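PDB 4ECG: putative iron-regulated protein A from Parabacteroides distasonis ATCC 8503, which binds calcium as an imelysin-like protein and may act as a metalloendopeptidase, though its function is unproven. Local coordinates for residues H149-G159 against V276-S284; K250-W258 against L352-T362. All blocks are in the same frame, centred on the assembly; numbering follows the deposited sequence.

Contact 1: H149-G159 against V276-S284; sequences HTAEKMLFLDG and VESWYSWNS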
loop_
_atom_site.group_PDB
_atom_site.type_symbol
_atom_site.label_atom_id
_atom_site.label_comp_id
_atom_site.label_asym_id
_atom_site.label_seq_id
_atom_site.Cartn_x
_atom_site.Cartn_y
_atom_site.Cartn_z
ATOM N N HIS A 149 -0.724 11.997 -2.651
ATOM C CA HIS A 149 -0.791 12.980 -1.570
ATOM C C HIS A 149 -0.774 14.407 -2.036
ATOM O O HIS A 149 -1.254 15.285 -1.329
ATOM C CB HIS A 149 0.274 12.689 -0.512
ATOM C CG HIS A 149 0.106 11.323 0.134
ATOM N ND1 HIS A 149 -1.003 10.978 0.825
ATOM C CD2 HIS A 149 0.908 10.205 0.102
ATOM C CE1 HIS A 149 -0.893 9.718 1.228
ATOM N NE2 HIS A 149 0.284 9.239 0.793
ATOM N N THR A 150 -0.265 14.667 -3.239
ATOM C CA THR A 150 -0.309 16.022 -3.758
ATOM C C THR A 150 -1.778 16.290 -4.185
ATOM O O THR A 150 -2.318 17.341 -3.875
ATOM C CB THR A 150 0.703 16.272 -4.912
ATOM O OG1 THR A 150 2.026 16.093 -4.428
ATOM C CG2 THR A 150 0.578 17.688 -5.481
ATOM N N ALA A 151 -2.395 15.354 -4.897
ATOM C CA ALA A 151 -3.825 15.406 -5.246
ATOM C C ALA A 151 -4.670 15.573 -3.943
ATOM O O ALA A 151 -5.493 16.453 -3.854
ATOM C CB ALA A 151 -4.222 14.141 -6.037
ATOM N N GLU A 152 -4.352 14.794 -2.916
ATOM C CA GLU A 152 -5.063 14.792 -1.633
ATOM C C GLU A 152 -5.056 16.161 -1.034
ATOM O O GLU A 152 -6.095 16.655 -0.549
ATOM C CB GLU A 152 -4.362 13.820 -0.658
ATOM C CG GLU A 152 -5.150 13.465 0.600
ATOM C CD GLU A 152 -4.323 12.821 1.706
ATOM O OE1 GLU A 152 -3.056 12.661 1.577
ATOM O OE2 GLU A 152 -4.967 12.520 2.726
ATOM N N LYS A 153 -3.865 16.770 -1.051
ATOM C CA LYS A 153 -3.639 18.034 -0.379
ATOM C C LYS A 153 -4.479 19.114 -1.033
ATOM O O LYS A 153 -4.919 20.007 -0.346
ATOM C CB LYS A 153 -2.154 18.485 -0.398
ATOM C CG LYS A 153 -1.890 19.582 0.645
ATOM C CD LYS A 153 -0.431 20.090 0.677
ATOM C CE LYS A 153 -0.165 21.167 1.748
ATOM N NZ LYS A 153 -0.842 22.481 1.487
HETATM N N MSE A 154 -4.713 18.989 -2.336
HETATM C CA MSE A 154 -5.515 19.930 -3.114
HETATM C C MSE A 154 -7.018 19.616 -3.102
HETATM O O MSE A 154 -7.803 20.504 -3.371
HETATM C CB MSE A 154 -5.030 19.960 -4.563
HETATM C CG MSE A 154 -3.585 20.389 -4.739
HETATM SE SE MSE A 154 -2.873 20.142 -6.556
HETATM C CE MSE A 154 -1.201 21.010 -6.212
ATOM N N LEU A 155 -7.414 18.372 -2.826
ATOM C CA LEU A 155 -8.833 17.996 -2.859
ATOM C C LEU A 155 -9.556 18.107 -1.492
ATOM O O LEU A 155 -10.781 18.250 -1.425
ATOM C CB LEU A 155 -8.961 16.558 -3.363
ATOM C CG LEU A 155 -8.688 16.337 -4.826
ATOM C CD1 LEU A 155 -8.663 14.828 -5.098
ATOM C CD2 LEU A 155 -9.713 17.056 -5.708
ATOM N N PHE A 156 -8.776 18.024 -0.434
ATOM C CA PHE A 156 -9.249 17.780 0.911
ATOM C C PHE A 156 -8.713 18.830 1.901
ATOM O O PHE A 156 -7.602 19.312 1.767
ATOM C CB PHE A 156 -8.759 16.396 1.423
ATOM C CG PHE A 156 -9.409 15.219 0.779
ATOM C CD1 PHE A 156 -10.672 14.759 1.220
ATOM C CD2 PHE A 156 -8.773 14.510 -0.214
ATOM C CE1 PHE A 156 -11.263 13.657 0.646
ATOM C CE2 PHE A 156 -9.368 13.389 -0.787
ATOM C CZ PHE A 156 -10.614 12.983 -0.372
ATOM N N LEU A 157 -9.496 19.141 2.920
ATOM C CA LEU A 157 -9.000 19.931 4.041
ATOM C C LEU A 157 -9.500 19.311 5.340
ATOM O O LEU A 157 -10.719 19.179 5.594
ATOM C CB LEU A 157 -9.460 21.374 3.925
ATOM C CG LEU A 157 -8.932 22.377 4.950
ATOM C CD1 LEU A 157 -7.404 22.452 4.849
ATOM C CD2 LEU A 157 -9.596 23.741 4.688
ATOM N N ASP A 158 -8.549 18.938 6.174
ATOM C CA ASP A 158 -8.831 18.231 7.413
ATOM C C ASP A 158 -10.049 17.253 7.408
ATOM O O ASP A 158 -10.939 17.341 8.226
ATOM C CB ASP A 158 -8.873 19.218 8.588
ATOM C CG ASP A 158 -7.890 18.823 9.704
ATOM O OD1 ASP A 158 -7.337 17.670 9.741
ATOM O OD2 ASP A 158 -7.642 19.702 10.537
ATOM N N GLY A 159 -10.031 16.309 6.484
ATOM C CA GLY A 159 -11.003 15.263 6.432
ATOM C C GLY A 159 -12.151 15.427 5.451
ATOM O O GLY A 159 -12.884 14.483 5.204
ATOM N N VAL A 276 1.888 12.090 9.868
ATOM C CA VAL A 276 0.797 11.093 9.589
ATOM C C VAL A 276 0.425 11.070 8.119
ATOM O O VAL A 276 -0.160 12.007 7.618
ATOM C CB VAL A 276 -0.505 11.370 10.412
ATOM C CG1 VAL A 276 -1.661 10.410 10.002
ATOM C CG2 VAL A 276 -0.210 11.353 11.907
ATOM N N GLU A 277 0.779 10.009 7.413
ATOM C CA GLU A 277 0.373 9.856 6.033
ATOM C C GLU A 277 -1.173 9.815 5.872
ATOM O O GLU A 277 -1.820 9.013 6.520
ATOM C CB GLU A 277 0.998 8.565 5.480
ATOM C CG GLU A 277 0.981 8.484 3.954
ATOM C CD GLU A 277 1.827 7.338 3.361
ATOM O OE1 GLU A 277 2.701 6.782 4.077
ATOM O OE2 GLU A 277 1.607 7.008 2.154
ATOM N N SER A 278 -1.724 10.648 4.978
ATOM C CA SER A 278 -3.167 10.766 4.675
ATOM C C SER A 278 -3.924 11.497 5.787
ATOM O O SER A 278 -5.113 11.389 5.897
ATOM C CB SER A 278 -3.841 9.428 4.426
ATOM O OG SER A 278 -3.242 8.793 3.335
ATOM N N TRP A 279 -3.249 12.321 6.561
ATOM C CA TRP A 279 -3.970 13.235 7.391
ATOM C C TRP A 279 -4.760 14.292 6.674
ATOM O O TRP A 279 -5.719 14.828 7.238
ATOM C CB TRP A 279 -3.028 13.855 8.423
ATOM C CG TRP A 279 -2.248 15.075 8.027
ATOM C CD1 TRP A 279 -0.953 15.126 7.542
ATOM C CD2 TRP A 279 -2.654 16.475 8.173
ATOM N NE1 TRP A 279 -0.555 16.419 7.331
ATOM C CE2 TRP A 279 -1.505 17.278 7.733
ATOM C CE3 TRP A 279 -3.796 17.110 8.596
ATOM C CZ2 TRP A 279 -1.519 18.649 7.743
ATOM C CZ3 TRP A 279 -3.806 18.501 8.603
ATOM C CH2 TRP A 279 -2.688 19.252 8.162
ATOM N N TYR A 280 -4.413 14.637 5.448
ATOM C CA TYR A 280 -5.223 15.662 4.761
ATOM C C TYR A 280 -6.683 15.225 4.654
ATOM O O TYR A 280 -7.606 16.019 4.882
ATOM C CB TYR A 280 -4.663 16.005 3.359
ATOM C CG TYR A 280 -3.215 16.458 3.340
ATOM C CD1 TYR A 280 -2.681 17.279 4.353
ATOM C CD2 TYR A 280 -2.373 16.091 2.307
ATOM C CE1 TYR A 280 -1.355 17.707 4.308
ATOM C CE2 TYR A 280 -1.054 16.490 2.286
ATOM C CZ TYR A 280 -0.539 17.301 3.268
ATOM O OH TYR A 280 0.816 17.683 3.225
ATOM N N SER A 281 -6.885 13.944 4.348
ATOM C CA SER A 281 -8.185 13.406 4.069
ATOM C C SER A 281 -8.701 12.509 5.186
ATOM O O SER A 281 -9.845 12.009 5.087
ATOM C CB SER A 281 -8.141 12.593 2.766
ATOM O OG SER A 281 -7.302 11.476 2.899
ATOM N N TRP A 282 -7.892 12.303 6.221
ATOM C CA TRP A 282 -8.229 11.335 7.301
ATOM C C TRP A 282 -8.429 9.943 6.727
ATOM O O TRP A 282 -9.453 9.332 6.939
ATOM C CB TRP A 282 -9.499 11.749 8.075
ATOM C CG TRP A 282 -9.435 13.062 8.837
ATOM C CD1 TRP A 282 -8.453 14.045 8.771
ATOM C CD2 TRP A 282 -10.434 13.606 9.798
ATOM N NE1 TRP A 282 -8.760 15.097 9.590
ATOM C CE2 TRP A 282 -9.914 14.894 10.237
ATOM C CE3 TRP A 282 -11.658 13.173 10.288
ATOM C CZ2 TRP A 282 -10.596 15.697 11.144
ATOM C CZ3 TRP A 282 -12.356 13.983 11.195
ATOM C CH2 TRP A 282 -11.841 15.217 11.614
ATOM N N ASN A 283 -7.472 9.447 5.950
ATOM C CA ASN A 283 -7.594 8.135 5.357
ATOM C C ASN A 283 -6.580 7.210 5.982
ATOM O O ASN A 283 -6.381 6.123 5.493
ATOM C CB ASN A 283 -7.421 8.194 3.818
ATOM C CG ASN A 283 -8.351 7.230 3.046
ATOM O OD1 ASN A 283 -9.580 7.444 2.916
ATOM N ND2 ASN A 283 -7.738 6.223 2.435
ATOM N N SER A 284 -5.976 7.605 7.083
ATOM C CA SER A 284 -4.780 6.897 7.539
ATOM C C SER A 284 -5.103 5.495 8.042
ATOM O O SER A 284 -4.497 4.492 7.586
ATOM C CB SER A 284 -4.074 7.706 8.606
ATOM O OG SER A 284 -4.135 9.085 8.248
HETATM O O HOH W 1 -1.816 13.441 3.893
#

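Contact 2: K250-W258 against L352-T362; sequences KITDPVTAW and LGDTEHINTAT. With CA (calcium ion), chain H.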
loop_
_atom_site.group_PDB
_atom_site.type_symbol
_atom_site.label_atom_id
_atom_site.label_comp_id
_atom_site.label_asym_id
_atom_site.label_seq_id
_atom_site.Cartn_x
_atom_site.Cartn_y
_atom_site.Cartn_z
ATOM N N LYS A 250 4.637 3.516 9.973
ATOM C CA LYS A 250 3.470 4.351 9.692
ATOM C C LYS A 250 2.754 4.759 10.998
ATOM O O LYS A 250 2.250 5.890 11.102
ATOM C CB LYS A 250 2.480 3.649 8.760
ATOM C CG LYS A 250 3.031 3.169 7.436
ATOM C CD LYS A 250 1.923 2.726 6.496
ATOM C CE LYS A 250 2.468 2.354 5.108
ATOM N NZ LYS A 250 1.297 2.117 4.191
ATOM N N ILE A 251 2.707 3.836 11.963
ATOM C CA ILE A 251 2.069 4.085 13.233
ATOM C C ILE A 251 3.100 4.651 14.223
ATOM O O ILE A 251 2.870 5.720 14.818
ATOM C CB ILE A 251 1.338 2.839 13.803
ATOM C CG1 ILE A 251 0.087 2.502 12.972
ATOM C CG2 ILE A 251 0.874 3.107 15.236
ATOM C CD1 ILE A 251 -0.480 1.097 13.167
ATOM N N THR A 252 4.257 4.004 14.343
ATOM C CA THR A 252 5.217 4.327 15.428
ATOM C C THR A 252 5.822 5.701 15.225
ATOM O O THR A 252 5.885 6.474 16.177
ATOM C CB THR A 252 6.269 3.204 15.675
ATOM O OG1 THR A 252 5.578 2.017 16.101
ATOM C CG2 THR A 252 7.293 3.567 16.767
ATOM N N ASP A 253 6.169 6.046 13.991
ATOM C CA ASP A 253 7.015 7.231 13.755
ATOM C C ASP A 253 6.287 8.559 14.042
ATOM O O ASP A 253 6.903 9.486 14.611
ATOM C CB ASP A 253 7.690 7.255 12.337
ATOM C CG ASP A 253 8.862 6.212 12.161
ATOM O OD1 ASP A 253 9.310 5.575 13.173
ATOM O OD2 ASP A 253 9.339 6.046 10.977
ATOM N N PRO A 254 5.015 8.681 13.626
ATOM C CA PRO A 254 4.226 9.871 14.020
ATOM C C PRO A 254 3.961 9.970 15.549
ATOM O O PRO A 254 3.954 11.061 16.122
ATOM C CB PRO A 254 2.916 9.698 13.220
ATOM C CG PRO A 254 3.297 8.881 12.025
ATOM C CD PRO A 254 4.345 7.925 12.548
ATOM N N VAL A 255 3.799 8.830 16.209
ATOM C CA VAL A 255 3.606 8.814 17.658
ATOM C C VAL A 255 4.878 9.224 18.319
ATOM O O VAL A 255 4.817 9.970 19.270
ATOM C CB VAL A 255 3.060 7.458 18.173
ATOM C CG1 VAL A 255 3.004 7.368 19.710
ATOM C CG2 VAL A 255 1.698 7.256 17.565
ATOM N N THR A 256 6.037 8.806 17.807
ATOM C CA THR A 256 7.289 9.229 18.461
ATOM C C THR A 256 7.396 10.762 18.399
ATOM O O THR A 256 7.676 11.427 19.412
ATOM C CB THR A 256 8.545 8.591 17.823
ATOM O OG1 THR A 256 8.424 7.178 17.881
ATOM C CG2 THR A 256 9.894 9.061 18.577
ATOM N N ALA A 257 7.122 11.313 17.221
ATOM C CA ALA A 257 7.192 12.752 16.970
ATOM C C ALA A 257 6.229 13.485 17.878
ATOM O O ALA A 257 6.594 14.481 18.486
ATOM C CB ALA A 257 6.890 13.061 15.482
ATOM N N TRP A 258 4.999 12.972 17.979
ATOM C CA TRP A 258 3.974 13.521 18.872
ATOM C C TRP A 258 4.396 13.543 20.301
ATOM O O TRP A 258 4.206 14.548 20.978
ATOM C CB TRP A 258 2.710 12.716 18.726
ATOM C CG TRP A 258 1.599 13.060 19.666
ATOM C CD1 TRP A 258 1.250 12.382 20.817
ATOM C CD2 TRP A 258 0.598 14.135 19.546
ATOM N NE1 TRP A 258 0.165 12.954 21.424
ATOM C CE2 TRP A 258 -0.287 13.998 20.710
ATOM C CE3 TRP A 258 0.355 15.139 18.635
ATOM C CZ2 TRP A 258 -1.377 14.851 20.924
ATOM C CZ3 TRP A 258 -0.743 15.980 18.840
ATOM C CH2 TRP A 258 -1.597 15.840 19.959
ATOM N N LEU A 352 -3.219 10.597 18.256
ATOM C CA LEU A 352 -1.844 10.115 18.378
ATOM C C LEU A 352 -1.498 9.845 19.842
ATOM O O LEU A 352 -0.614 9.068 20.122
ATOM C CB LEU A 352 -0.840 11.084 17.747
ATOM C CG LEU A 352 -1.015 11.251 16.237
ATOM C CD1 LEU A 352 -0.258 12.488 15.792
ATOM C CD2 LEU A 352 -0.644 10.015 15.404
ATOM N N GLY A 353 -2.259 10.412 20.766
ATOM C CA GLY A 353 -2.125 10.072 22.176
ATOM C C GLY A 353 -3.050 8.973 22.684
ATOM O O GLY A 353 -3.254 8.877 23.891
ATOM N N ASP A 354 -3.599 8.150 21.788
ATOM C CA ASP A 354 -4.485 7.038 22.174
ATOM C C ASP A 354 -3.686 5.779 22.544
ATOM O O ASP A 354 -3.839 4.748 21.928
ATOM C CB ASP A 354 -5.484 6.746 21.031
ATOM C CG ASP A 354 -6.589 5.773 21.438
ATOM O OD1 ASP A 354 -6.840 5.648 22.636
ATOM O OD2 ASP A 354 -7.206 5.111 20.569
ATOM N N THR A 355 -2.865 5.875 23.588
ATOM C CA THR A 355 -1.684 4.993 23.802
ATOM C C THR A 355 -1.956 3.508 23.836
ATOM O O THR A 355 -1.267 2.746 23.139
ATOM C CB THR A 355 -0.903 5.390 25.096
ATOM O OG1 THR A 355 -0.621 6.786 25.018
ATOM C CG2 THR A 355 0.447 4.629 25.255
ATOM N N GLU A 356 -2.929 3.103 24.644
ATOM C CA GLU A 356 -3.211 1.691 24.821
ATOM C C GLU A 356 -3.567 1.031 23.489
ATOM O O GLU A 356 -2.924 0.060 23.106
ATOM C CB GLU A 356 -4.301 1.463 25.868
ATOM C CG GLU A 356 -3.820 1.542 27.304
ATOM C CD GLU A 356 -4.995 1.618 28.283
ATOM O OE1 GLU A 356 -5.506 2.760 28.520
ATOM O OE2 GLU A 356 -5.419 0.542 28.806
ATOM N N HIS A 357 -4.547 1.574 22.770
ATOM C CA HIS A 357 -4.919 1.039 21.456
ATOM C C HIS A 357 -3.766 1.037 20.471
ATOM O O HIS A 357 -3.618 0.079 19.697
ATOM C CB HIS A 357 -6.034 1.845 20.837
ATOM C CG HIS A 357 -7.359 1.737 21.558
ATOM N ND1 HIS A 357 -8.227 2.775 21.632
ATOM C CD2 HIS A 357 -7.949 0.671 22.218
ATOM C CE1 HIS A 357 -9.309 2.381 22.294
ATOM N NE2 HIS A 357 -9.134 1.094 22.664
ATOM N N ILE A 358 -2.961 2.107 20.467
ATOM C CA ILE A 358 -1.801 2.226 19.509
ATOM C C ILE A 358 -0.785 1.080 19.811
ATOM O O ILE A 358 -0.382 0.345 18.918
ATOM C CB ILE A 358 -1.149 3.626 19.556
ATOM C CG1 ILE A 358 -2.077 4.652 18.888
ATOM C CG2 ILE A 358 0.225 3.614 18.869
ATOM C CD1 ILE A 358 -1.813 6.130 19.189
ATOM N N ASN A 359 -0.512 0.844 21.083
ATOM C CA ASN A 359 0.421 -0.198 21.488
ATOM C C ASN A 359 -0.018 -1.577 21.153
ATOM O O ASN A 359 0.796 -2.353 20.678
ATOM C CB ASN A 359 0.790 -0.111 22.988
ATOM C CG ASN A 359 1.671 1.117 23.305
ATOM O OD1 ASN A 359 2.162 1.767 22.379
ATOM N ND2 ASN A 359 1.817 1.470 24.600
ATOM N N THR A 360 -1.287 -1.902 21.381
ATOM C CA THR A 360 -1.845 -3.215 20.969
ATOM C C THR A 360 -1.641 -3.372 19.451
ATOM O O THR A 360 -1.317 -4.454 18.945
ATOM C CB THR A 360 -3.340 -3.285 21.350
ATOM O OG1 THR A 360 -3.458 -3.008 22.751
ATOM C CG2 THR A 360 -4.017 -4.654 21.016
ATOM N N ALA A 361 -1.806 -2.260 18.734
ATOM C CA ALA A 361 -1.734 -2.267 17.274
ATOM C C ALA A 361 -0.291 -2.492 16.858
ATOM O O ALA A 361 -0.002 -3.377 16.073
ATOM C CB ALA A 361 -2.284 -0.958 16.717
ATOM N N THR A 362 0.645 -1.723 17.413
ATOM C CA THR A 362 2.073 -1.900 17.012
ATOM C C THR A 362 2.658 -3.229 17.503
ATOM O O THR A 362 3.419 -3.854 16.784
ATOM C CB THR A 362 2.952 -0.730 17.447
ATOM O OG1 THR A 362 2.980 -0.662 18.874
ATOM C CG2 THR A 362 2.394 0.610 16.895
HETATM CA CA CA H . 10.514 3.296 13.228
HETATM O O HOH W 2 11.779 1.222 13.568
HETATM O O HOH W 3 11.149 2.659 10.626
HETATM O O HOH W 4 12.385 4.755 12.487
#

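Contact 1: H149-G159 against V276-S284
Glu-152 is gripped by Ser-281 and by a histidine one turn earlier in its own helix. Ser-281 OG donates to Glu-152 OE2 at 2.6 Å, and the Ser-281 backbone N reaches the same oxygen at 2.9 Å from the opposite face of the carboxylate, both on its anti side. The extended Glu-152 chain, with CG anti to the backbone N (chi1 -167°), carries the carboxylate this far. Its OE1 takes a nearly straight bond from His-149 ND1 (2.8 Å, 171°) in the imidazole plane, and water 1 links OE1 to Tyr-280 N. The other ring nitrogen, His-149 NE2, donates to Glu-277 OE2 at 2.9 Å, the carboxylate being steeply turned against the ring.

Past the short strand 156-157, Trp-282 NE1 gives a nearly straight bond to Asp-158 OD1 (2.9 Å), coming from above the carboxylate plane; this oxygen also forms a salt bridge with Arg-349, while Gly-159 N bonds to Tyr-280 O.

CH-pi contacts fill the remainder. Ser-281 CB sits 3.5 Å from the Phe-156 ring centroid, over the face; Lys-153 CG covers one face of Tyr-280, opposite water 1. Gly-159 CA lies over the Trp-282 pyrrole ring, where a CB would clash.

His-149 and Glu-152 match the GxHxxE signature of imelysin-like proteins. Held by these donors, the buried carboxylate probably fixes the imidazole's rotation and so helps position Glu-277, a calcium-site residue.

Contact 2: K250-W258 against L352-T362
Trp-258 presents an indole face to Leu-352, whose CB lies 3.8 Å from the centroid of the five-membered ring and 16° off its normal. The indole takes this attitude with CG anti to the backbone N (chi1 174°), and Leu-352 CD1 reaches the rim of the Trp-258 indole at CE3 (3.9 Å). Putting an alanine at Trp-258 would probably uncover the flank of Leu-352 and open a gap beside the loop that leads into helix 355-377. Leu-352 sends its other methyl, CD2, to Pro-254 CB at 4.2 Å; Pro-254 has no N-H to give to the turn before, and the helix is kinked at this point.

Farther along, branched side chains slide past one another in opposite directions: Val-255 CG2 meets Ile-358 CD1 at 4.0 Å, and Ile-251 CG2 meets Ile-358 CG2 at 3.7 Å. In Thr-362, CG2 lies anti to the carbonyl carbon, which turns the methyl toward Ile-251, and it presses on Ile-251 CG2 at 3.4 Å, a tight carbon pair. It also nears Thr-252, whose OG1 is bonded to Gly-247 O.

Away from this apolar seam, Asp-253 OD1 binds calcium at 2.6 Å, with three waters and Ser-248 O. The seam itself joins two roughly antiparallel helices, their axes 10.3 Å apart at 144°, as expected for helix pairs in the all-helical imelysin-like fold.

The centres of contacts 1 and 2 lie about 19 Å apart, yet the two touch through Val-276: its CG2 lies 3.8 Å from Leu-352 CD2 and 3.8 Å from Pro-254 CB. The loop that meets helix 147-155 thus also packs on the apolar seam of contact 2. Arg-349, the partner of Asp-158, precedes Leu-352 by three residues and gives a second tie. Metal sites flank both: a calcium lies about 3 Å, at the nearest atoms, from the Glu-277 side chain in contact 1, whereas contact 2 carries a separate calcium on Asp-253. Lys-250 makes long, weak ion pairs with Glu-89 and Glu-92, which belong to the same calcium site as Glu-277.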